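Local coordinates for putative uncharacterized protein (Dictyostelium purpureum, PDB 4R12) that is nicastrin, probably an essential subunit of the gamma-secretase complex, which cleaves integral membrane proteins such as Notch receptors and APP within the membrane, at residues S278-F281 and I282-L286; I146-Q149 and T150-I154; G179-N182 and S183-L187. All blocks are in the same frame, centred on the assembly; numbering follows the deposited sequence.

Contact 1 of 3, residues S278-F281 and I282-L286; sequences SEYF and INDLL
Tyr-280 O takes two donors. One is Asp-284 N at 3.0 Å, with an N-H...O angle of 153°. The other is a water, held only weakly. That water is shared across one turn of the helix. It donates to Asp-284 OD1 at 2.7 Å and accepts from Asn-283 ND2 at 3.0 Å. Asn-283 OD1 is hydrogen-bonded to Asn-287 ND2. The water also lies over the centre of the Tyr-280 ring, 3.3 Å above its plane. Asp-284 lies beside the same ring: Tyr-280 CE1 is 3.3 Å from Asp-284 OD2, and the ring and carboxylate planes are 69° apart. OD2 has stronger partners beyond the helix, a salt bridge to Arg-305 and a hydrogen bond with His-546. Tyr-280, Asn-283 and Asp-284 lie on helix 276-287 of the nicastrin large lobe. Here the i to i+4 backbone bonds continue unbroken, from Ile-282 N to Ser-278 O through to Leu-285 N to Phe-281 O. Phe-281 has CG anti to the backbone N (chi1 -170°), which lays its CE2 3.6 Å from Leu-285 CD1. This ring also meets Trp-201, Trp-268 and, edge-to-face, His-546. Ile-282 sets CG1 and CD1 against Ser-278 O, and its side chain also touches helix 385-389.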
loop_
_atom_site.group_PDB
_atom_site.type_symbol
_atom_site.label_atom_id
_atom_site.label_comp_id
_atom_site.label_asym_id
_atom_site.label_seq_id
_atom_site.Cartn_x
_atom_site.Cartn_y
_atom_site.Cartn_z
ATOM N N SER A 278 6.593 1.077 -10.326
ATOM C CA SER A 278 7.988 1.077 -10.763
ATOM C C SER A 278 8.109 0.758 -12.258
ATOM O O SER A 278 8.877 1.402 -12.973
ATOM C CB SER A 278 8.832 0.094 -9.938
ATOM O OG SER A 278 8.256 -1.194 -9.856
ATOM N N GLU A 279 7.337 -0.208 -12.745
ATOM C CA GLU A 279 7.421 -0.571 -14.164
ATOM C C GLU A 279 7.033 0.569 -15.108
ATOM O O GLU A 279 7.717 0.808 -16.112
ATOM C CB GLU A 279 6.553 -1.795 -14.466
ATOM C CG GLU A 279 7.112 -3.102 -13.920
ATOM C CD GLU A 279 8.387 -3.580 -14.636
ATOM O OE1 GLU A 279 8.857 -2.920 -15.591
ATOM O OE2 GLU A 279 8.920 -4.633 -14.229
ATOM N N TYR A 280 5.946 1.269 -14.799
ATOM C CA TYR A 280 5.482 2.349 -15.668
ATOM C C TYR A 280 6.512 3.477 -15.713
ATOM O O TYR A 280 6.817 3.997 -16.777
ATOM C CB TYR A 280 4.126 2.869 -15.188
ATOM C CG TYR A 280 3.343 3.731 -16.164
ATOM C CD1 TYR A 280 3.649 5.080 -16.339
ATOM C CD2 TYR A 280 2.245 3.211 -16.853
ATOM C CE1 TYR A 280 2.912 5.877 -17.205
ATOM C CE2 TYR A 280 1.503 4.000 -17.718
ATOM C CZ TYR A 280 1.839 5.332 -17.890
ATOM O OH TYR A 280 1.096 6.128 -18.732
ATOM N N PHE A 281 7.055 3.837 -14.552
ATOM C CA PHE A 281 8.047 4.905 -14.483
ATOM C C PHE A 281 9.290 4.538 -15.303
ATOM O O PHE A 281 9.762 5.336 -16.107
ATOM C CB PHE A 281 8.423 5.198 -13.021
ATOM C CG PHE A 281 9.265 6.435 -12.840
ATOM C CD1 PHE A 281 8.689 7.694 -12.906
ATOM C CD2 PHE A 281 10.624 6.339 -12.584
ATOM C CE1 PHE A 281 9.455 8.838 -12.726
ATOM C CE2 PHE A 281 11.401 7.485 -12.401
ATOM C CZ PHE A 281 10.819 8.729 -12.478
ATOM N N ILE A 282 9.805 3.326 -15.097
ATOM C CA ILE A 282 10.965 2.836 -15.861
ATOM C C ILE A 282 10.681 2.824 -17.365
ATOM O O ILE A 282 11.510 3.258 -18.170
ATOM C CB ILE A 282 11.379 1.424 -15.412
ATOM C CG1 ILE A 282 12.012 1.486 -14.025
ATOM C CG2 ILE A 282 12.356 0.777 -16.426
ATOM C CD1 ILE A 282 12.047 0.147 -13.316
ATOM N N ASN A 283 9.501 2.335 -17.736
ATOM C CA ASN A 283 9.108 2.336 -19.140
ATOM C C ASN A 283 9.159 3.742 -19.734
ATOM O O ASN A 283 9.643 3.933 -20.853
ATOM C CB ASN A 283 7.710 1.744 -19.314
ATOM C CG ASN A 283 7.364 1.509 -20.771
ATOM O OD1 ASN A 283 8.061 0.776 -21.462
ATOM N ND2 ASN A 283 6.285 2.129 -21.243
ATOM N N ASP A 284 8.688 4.727 -18.978
ATOM C CA ASP A 284 8.703 6.103 -19.460
ATOM C C ASP A 284 10.124 6.660 -19.547
ATOM O O ASP A 284 10.465 7.366 -20.499
ATOM C CB ASP A 284 7.829 6.997 -18.572
ATOM C CG ASP A 284 6.355 6.952 -18.976
ATOM O OD1 ASP A 284 6.032 6.245 -19.957
ATOM O OD2 ASP A 284 5.528 7.631 -18.333
ATOM N N LEU A 285 10.956 6.335 -18.566
ATOM C CA LEU A 285 12.351 6.760 -18.608
ATOM C C LEU A 285 13.072 6.283 -19.874
ATOM O O LEU A 285 13.894 6.999 -20.432
ATOM C CB LEU A 285 13.109 6.247 -17.382
ATOM C CG LEU A 285 12.709 6.844 -16.040
ATOM C CD1 LEU A 285 13.651 6.336 -14.964
ATOM C CD2 LEU A 285 12.725 8.372 -16.122
ATOM N N LEU A 286 12.763 5.067 -20.305
ATOM C CA LEU A 286 13.496 4.444 -21.400
ATOM C C LEU A 286 12.841 4.669 -22.755
ATOM O O LEU A 286 13.520 4.670 -23.774
ATOM C CB LEU A 286 13.642 2.947 -21.150
ATOM C CG LEU A 286 14.452 2.511 -19.925
ATOM C CD1 LEU A 286 14.281 1.015 -19.698
ATOM C CD2 LEU A 286 15.923 2.872 -20.081
HETATM O O HOH W 1 4.740 3.926 -19.449
#

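Contact 2 of 3, residues I146-Q149 and T150-I154; sequences IDNQ and TSVAI. With NAG (2-acetamido-2-deoxy-beta-D-glucopyranose), chain D.
Thr-150 meets Asp-147 through both its backbone N and its hydroxyl, and both bonds end on one carboxylate oxygen. Asp-147 is the N-cap of helix 148-160. Asp-147 OD1 accepts from Thr-150 N at 2.8 Å, nearly along the C-O axis. Thr-150 OG1 donates to Asp-147 OD1 at 2.7 Å, but from above the carboxylate plane. The Asp-147 torsion explains this grip: CG sits between the backbone N and the carbonyl carbon (chi1 73°), so the carboxylate folds back over the first turn. The methyl of Thr-150 turns the other way, and CG2 lies 4.0 Å from Ile-146 CD1.

Ser-151 comes next and grips the other acceptor of the cap residue. Asp-147 O takes Ser-151 N and Ser-151 OG, each at 2.9 Å. The hydroxyl comes from above the carbonyl plane. OG in turn accepts from Thr-98 N, which links the helix start to a neighbouring loop.

Val-152 continues the helical ladder, with its N bonded to Asn-148 O. Its CG2 passes beside Asn-148 OD1 at 3.8 Å. Ala-153 N reaches Gln-149 O in a weak bond.

Ile-154 closes the walk on the buried side. Its CG1 packs 3.8 Å from CD1 of Ile-146, the last residue of strand 143-146, and both isoleucines also touch strand 581-586.

Asn-148 ND2 carries a covalently bonded N-acetylglucosamine, which is also hydrogen-bonded to Asp-99 O. Asn-148, Gln-149 and Thr-150 form the N-X-T glycosylation sequon. The threonine of that sequon therefore also secures the cap in the folded protein, and the bound carboxylate probably interacts well with the positive end of the helix dipole.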
loop_
_atom_site.group_PDB
_atom_site.type_symbol
_atom_site.label_atom_id
_atom_site.label_comp_id
_atom_site.label_asym_id
_atom_site.label_seq_id
_atom_site.Cartn_x
_atom_site.Cartn_y
_atom_site.Cartn_z
ATOM N N ILE A 146 -16.364 -4.654 10.759
ATOM C CA ILE A 146 -16.940 -3.494 11.431
ATOM C C ILE A 146 -15.970 -3.034 12.506
ATOM O O ILE A 146 -15.151 -3.826 12.977
ATOM C CB ILE A 146 -18.318 -3.803 12.059
ATOM C CG1 ILE A 146 -18.308 -5.181 12.728
ATOM C CG2 ILE A 146 -19.426 -3.727 10.995
ATOM C CD1 ILE A 146 -19.567 -5.485 13.496
ATOM N N ASP A 147 -16.060 -1.765 12.900
ATOM C CA ASP A 147 -15.083 -1.214 13.837
ATOM C C ASP A 147 -15.265 -1.779 15.239
ATOM O O ASP A 147 -16.152 -2.592 15.494
ATOM C CB ASP A 147 -15.132 0.325 13.860
ATOM C CG ASP A 147 -16.364 0.890 14.577
ATOM O OD1 ASP A 147 -17.183 0.141 15.138
ATOM O OD2 ASP A 147 -16.498 2.126 14.596
ATOM N N ASN A 148 -14.414 -1.353 16.160
ATOM C CA ASN A 148 -14.380 -1.920 17.514
ATOM C C ASN A 148 -15.685 -1.759 18.264
ATOM O O ASN A 148 -16.260 -2.715 18.697
ATOM C CB ASN A 148 -13.237 -1.324 18.336
ATOM C CG ASN A 148 -12.911 -2.115 19.576
ATOM O OD1 ASN A 148 -13.747 -2.685 20.206
ATOM N ND2 ASN A 148 -11.669 -2.133 19.918
ATOM N N GLN A 149 -16.110 -0.529 18.413
ATOM C CA GLN A 149 -17.339 -0.211 19.118
ATOM C C GLN A 149 -18.532 -0.971 18.538
ATOM O O GLN A 149 -19.294 -1.600 19.272
ATOM C CB GLN A 149 -17.577 1.301 19.069
ATOM C CG GLN A 149 -18.933 1.753 19.584
ATOM C CD GLN A 149 -18.971 3.246 19.874
ATOM O OE1 GLN A 149 -18.076 3.783 20.535
ATOM N NE2 GLN A 149 -20.003 3.926 19.376
ATOM N N THR A 150 -18.685 -0.934 17.216
ATOM C CA THR A 150 -19.799 -1.628 16.576
ATOM C C THR A 150 -19.703 -3.142 16.779
ATOM O O THR A 150 -20.713 -3.810 16.975
ATOM C CB THR A 150 -19.869 -1.304 15.066
ATOM O OG1 THR A 150 -19.895 0.119 14.891
ATOM C CG2 THR A 150 -21.104 -1.910 14.427
ATOM N N SER A 151 -18.485 -3.682 16.749
ATOM C CA SER A 151 -18.300 -5.116 16.952
ATOM C C SER A 151 -18.809 -5.548 18.323
ATOM O O SER A 151 -19.479 -6.575 18.447
ATOM C CB SER A 151 -16.825 -5.507 16.786
ATOM O OG SER A 151 -16.452 -5.498 15.415
ATOM N N VAL A 152 -18.486 -4.757 19.343
ATOM C CA VAL A 152 -18.951 -5.038 20.698
ATOM C C VAL A 152 -20.473 -5.182 20.718
ATOM O O VAL A 152 -21.015 -6.142 21.273
ATOM C CB VAL A 152 -18.509 -3.930 21.689
ATOM C CG1 VAL A 152 -19.181 -4.115 23.057
ATOM C CG2 VAL A 152 -16.990 -3.912 21.819
ATOM N N ALA A 153 -21.154 -4.244 20.074
ATOM C CA ALA A 153 -22.609 -4.227 20.091
ATOM C C ALA A 153 -23.184 -5.402 19.287
ATOM O O ALA A 153 -24.115 -6.063 19.726
ATOM C CB ALA A 153 -23.122 -2.899 19.563
ATOM N N ILE A 154 -22.596 -5.683 18.129
ATOM C CA ILE A 154 -23.070 -6.767 17.274
ATOM C C ILE A 154 -22.750 -8.150 17.856
ATOM O O ILE A 154 -23.505 -9.106 17.658
ATOM C CB ILE A 154 -22.470 -6.637 15.854
ATOM C CG1 ILE A 154 -22.995 -5.362 15.198
ATOM C CG2 ILE A 154 -22.824 -7.847 14.989
ATOM C CD1 ILE A 154 -24.488 -5.331 15.100
HETATM C C1 NAG D . -11.010 -2.466 21.431
HETATM C C2 NAG D . -9.654 -3.115 21.538
HETATM C C3 NAG D . -9.381 -3.527 22.962
HETATM C C4 NAG D . -9.669 -2.403 23.948
HETATM C C5 NAG D . -11.058 -1.834 23.657
HETATM C C6 NAG D . -11.446 -0.653 24.496
HETATM C C7 NAG D . -8.843 -4.320 19.650
HETATM C C8 NAG D . -8.761 -5.637 18.980
HETATM N N2 NAG D . -9.610 -4.270 20.706
HETATM O O3 NAG D . -8.030 -3.937 23.018
HETATM O O4 NAG D . -9.587 -2.948 25.263
HETATM O O5 NAG D . -11.036 -1.378 22.330
HETATM O O6 NAG D . -10.534 0.402 24.256
HETATM O O7 NAG D . -8.249 -3.358 19.248
#

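Contact 3 of 3, residues G179-N182 and S183-L187; sequences GAIN and SETCL
Asn-182 and Thr-185 set their side chains across each other at about a right angle, at the start of helix 183-189. Asn-182 is the N-cap. Its CG lies between the backbone N and the carbonyl carbon (chi1 58°), which turns the amide oxygen in over the first helical turn. OD1 there takes two donors from one residue. Thr-185 N meets Asn-182 OD1 at 2.9 Å, with a C=O...N angle of 174°. Thr-185 OG1 donates to Asn-182 OD1 at 2.7 Å from a quite different direction, 39° above the carbonyl plane. The two bonds fix the rotation of the amide and of the threonine hydroxyl together. With an alanine here, Thr-185 N and Thr-185 OG1 would probably lose their shared acceptor, and the threonine hydroxyl would be set free to turn.

The backbone of Asn-182 adds a third bond, from Cys-186 N to Asn-182 O at 3.1 Å. Behind it the chain is sharply bent. Ala-180 O and Asn-182 N close a classic gamma turn at Ile-181 through a weak bond of 2.9 Å. The bend brings the side chain of Ile-181 obliquely across Thr-185, with Ile-181 CG2 4.0 Å from Thr-185 OG1. The side chain of Cys-186 points back at the loop, its CB 3.8 Å from Gly-179 CA. Its SG is bonded in the disulfide to Cys-192. Glu-184 lies on the outer side of the turn and forms a salt bridge with Arg-188.

Around the contact, Ser-183 OG bonds to Thr-573 OG1 on strand 572-575, and Gly-179 N bonds to OG of Ser-575, the last residue of that strand. Leu-187 packs on strand 561-564, and Ser-183 and Cys-186 touch Met-28 of strand 21-29.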
loop_
_atom_site.group_PDB
_atom_site.type_symbol
_atom_site.label_atom_id
_atom_site.label_comp_id
_atom_site.label_asym_id
_atom_site.label_seq_id
_atom_site.Cartn_x
_atom_site.Cartn_y
_atom_site.Cartn_z
ATOM N N GLY A 179 -19.184 -5.032 -11.505
ATOM C CA GLY A 179 -18.253 -5.812 -12.298
ATOM C C GLY A 179 -18.180 -7.264 -11.864
ATOM O O GLY A 179 -18.233 -7.578 -10.673
ATOM N N ALA A 180 -18.038 -8.155 -12.834
ATOM C CA ALA A 180 -18.112 -9.577 -12.555
ATOM C C ALA A 180 -17.431 -10.385 -13.645
ATOM O O ALA A 180 -17.108 -9.855 -14.711
ATOM C CB ALA A 180 -19.569 -10.006 -12.413
ATOM N N ILE A 181 -17.162 -11.632 -13.331
ATOM C CA ILE A 181 -16.683 -12.615 -14.271
ATOM C C ILE A 181 -15.213 -12.558 -14.577
ATOM O O ILE A 181 -14.485 -13.386 -14.162
ATOM C CB ILE A 181 -17.516 -12.600 -15.547
ATOM C CG1 ILE A 181 -18.950 -12.900 -15.170
ATOM C CG2 ILE A 181 -17.005 -13.610 -16.531
ATOM C CD1 ILE A 181 -19.927 -12.581 -16.247
ATOM N N ASN A 182 -14.812 -11.581 -15.339
ATOM C CA ASN A 182 -13.387 -11.343 -15.575
ATOM C C ASN A 182 -13.160 -9.923 -16.093
ATOM O O ASN A 182 -14.123 -9.188 -16.364
ATOM C CB ASN A 182 -12.801 -12.392 -16.546
ATOM C CG ASN A 182 -13.519 -12.425 -17.892
ATOM O OD1 ASN A 182 -13.872 -11.391 -18.449
ATOM N ND2 ASN A 182 -13.730 -13.628 -18.421
ATOM N N SER A 183 -11.897 -9.533 -16.232
ATOM C CA SER A 183 -11.582 -8.149 -16.577
ATOM C C SER A 183 -12.044 -7.769 -17.979
ATOM O O SER A 183 -12.538 -6.667 -18.186
ATOM C CB SER A 183 -10.084 -7.893 -16.441
ATOM O OG SER A 183 -9.697 -7.968 -15.082
ATOM N N GLU A 184 -11.879 -8.673 -18.944
ATOM C CA GLU A 184 -12.328 -8.392 -20.303
ATOM C C GLU A 184 -13.803 -8.001 -20.296
ATOM O O GLU A 184 -14.198 -7.006 -20.894
ATOM C CB GLU A 184 -12.089 -9.604 -21.213
ATOM C CG GLU A 184 -12.860 -9.567 -22.515
ATOM C CD GLU A 184 -14.096 -10.454 -22.484
ATOM O OE1 GLU A 184 -13.953 -11.705 -22.464
ATOM O OE2 GLU A 184 -15.212 -9.896 -22.475
ATOM N N THR A 185 -14.596 -8.772 -19.564
ATOM C CA THR A 185 -16.034 -8.571 -19.489
ATOM C C THR A 185 -16.446 -7.283 -18.779
ATOM O O THR A 185 -17.254 -6.521 -19.308
ATOM C CB THR A 185 -16.703 -9.757 -18.777
ATOM O OG1 THR A 185 -16.367 -10.973 -19.458
ATOM C CG2 THR A 185 -18.219 -9.586 -18.749
ATOM N N CYS A 186 -15.910 -7.033 -17.582
ATOM C CA CYS A 186 -16.336 -5.858 -16.846
ATOM C C CYS A 186 -15.795 -4.588 -17.505
ATOM O O CYS A 186 -16.468 -3.561 -17.494
ATOM C CB CYS A 186 -15.929 -5.941 -15.362
ATOM S SG CYS A 186 -14.169 -5.820 -15.015
ATOM N N LEU A 187 -14.606 -4.646 -18.099
ATOM C CA LEU A 187 -14.097 -3.461 -18.795
ATOM C C LEU A 187 -14.970 -3.092 -19.998
ATOM O O LEU A 187 -15.301 -1.925 -20.185
ATOM C CB LEU A 187 -12.651 -3.651 -19.248
ATOM C CG LEU A 187 -11.528 -3.502 -18.209
ATOM C CD1 LEU A 187 -10.191 -3.709 -18.892
ATOM C CD2 LEU A 187 -11.550 -2.140 -17.489
#

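Overall arrangement
Following the chain from the N terminus, contact 2 comes first, then contact 3, then contact 1. They run in series, so none nests in or crosses another. Each closes only a local turn. Contact 2 joins the end of strand 143-146 to the start of helix 148-160 in the small lobe. Contact 3 takes the loop after strand 169-174 into the short helix 183-189, against strands 21-29, 561-564 and 572-575. Contact 1 lies inside helix 276-287 of the large lobe, which rests against helices 309-313 and 385-389 and meets Trp-201, Trp-268 and His-546 of strands 192-203, 262-268 and 542-548. Contacts 1 and 2 lie on opposite sides of the chain's centre, with centres 44 Å apart.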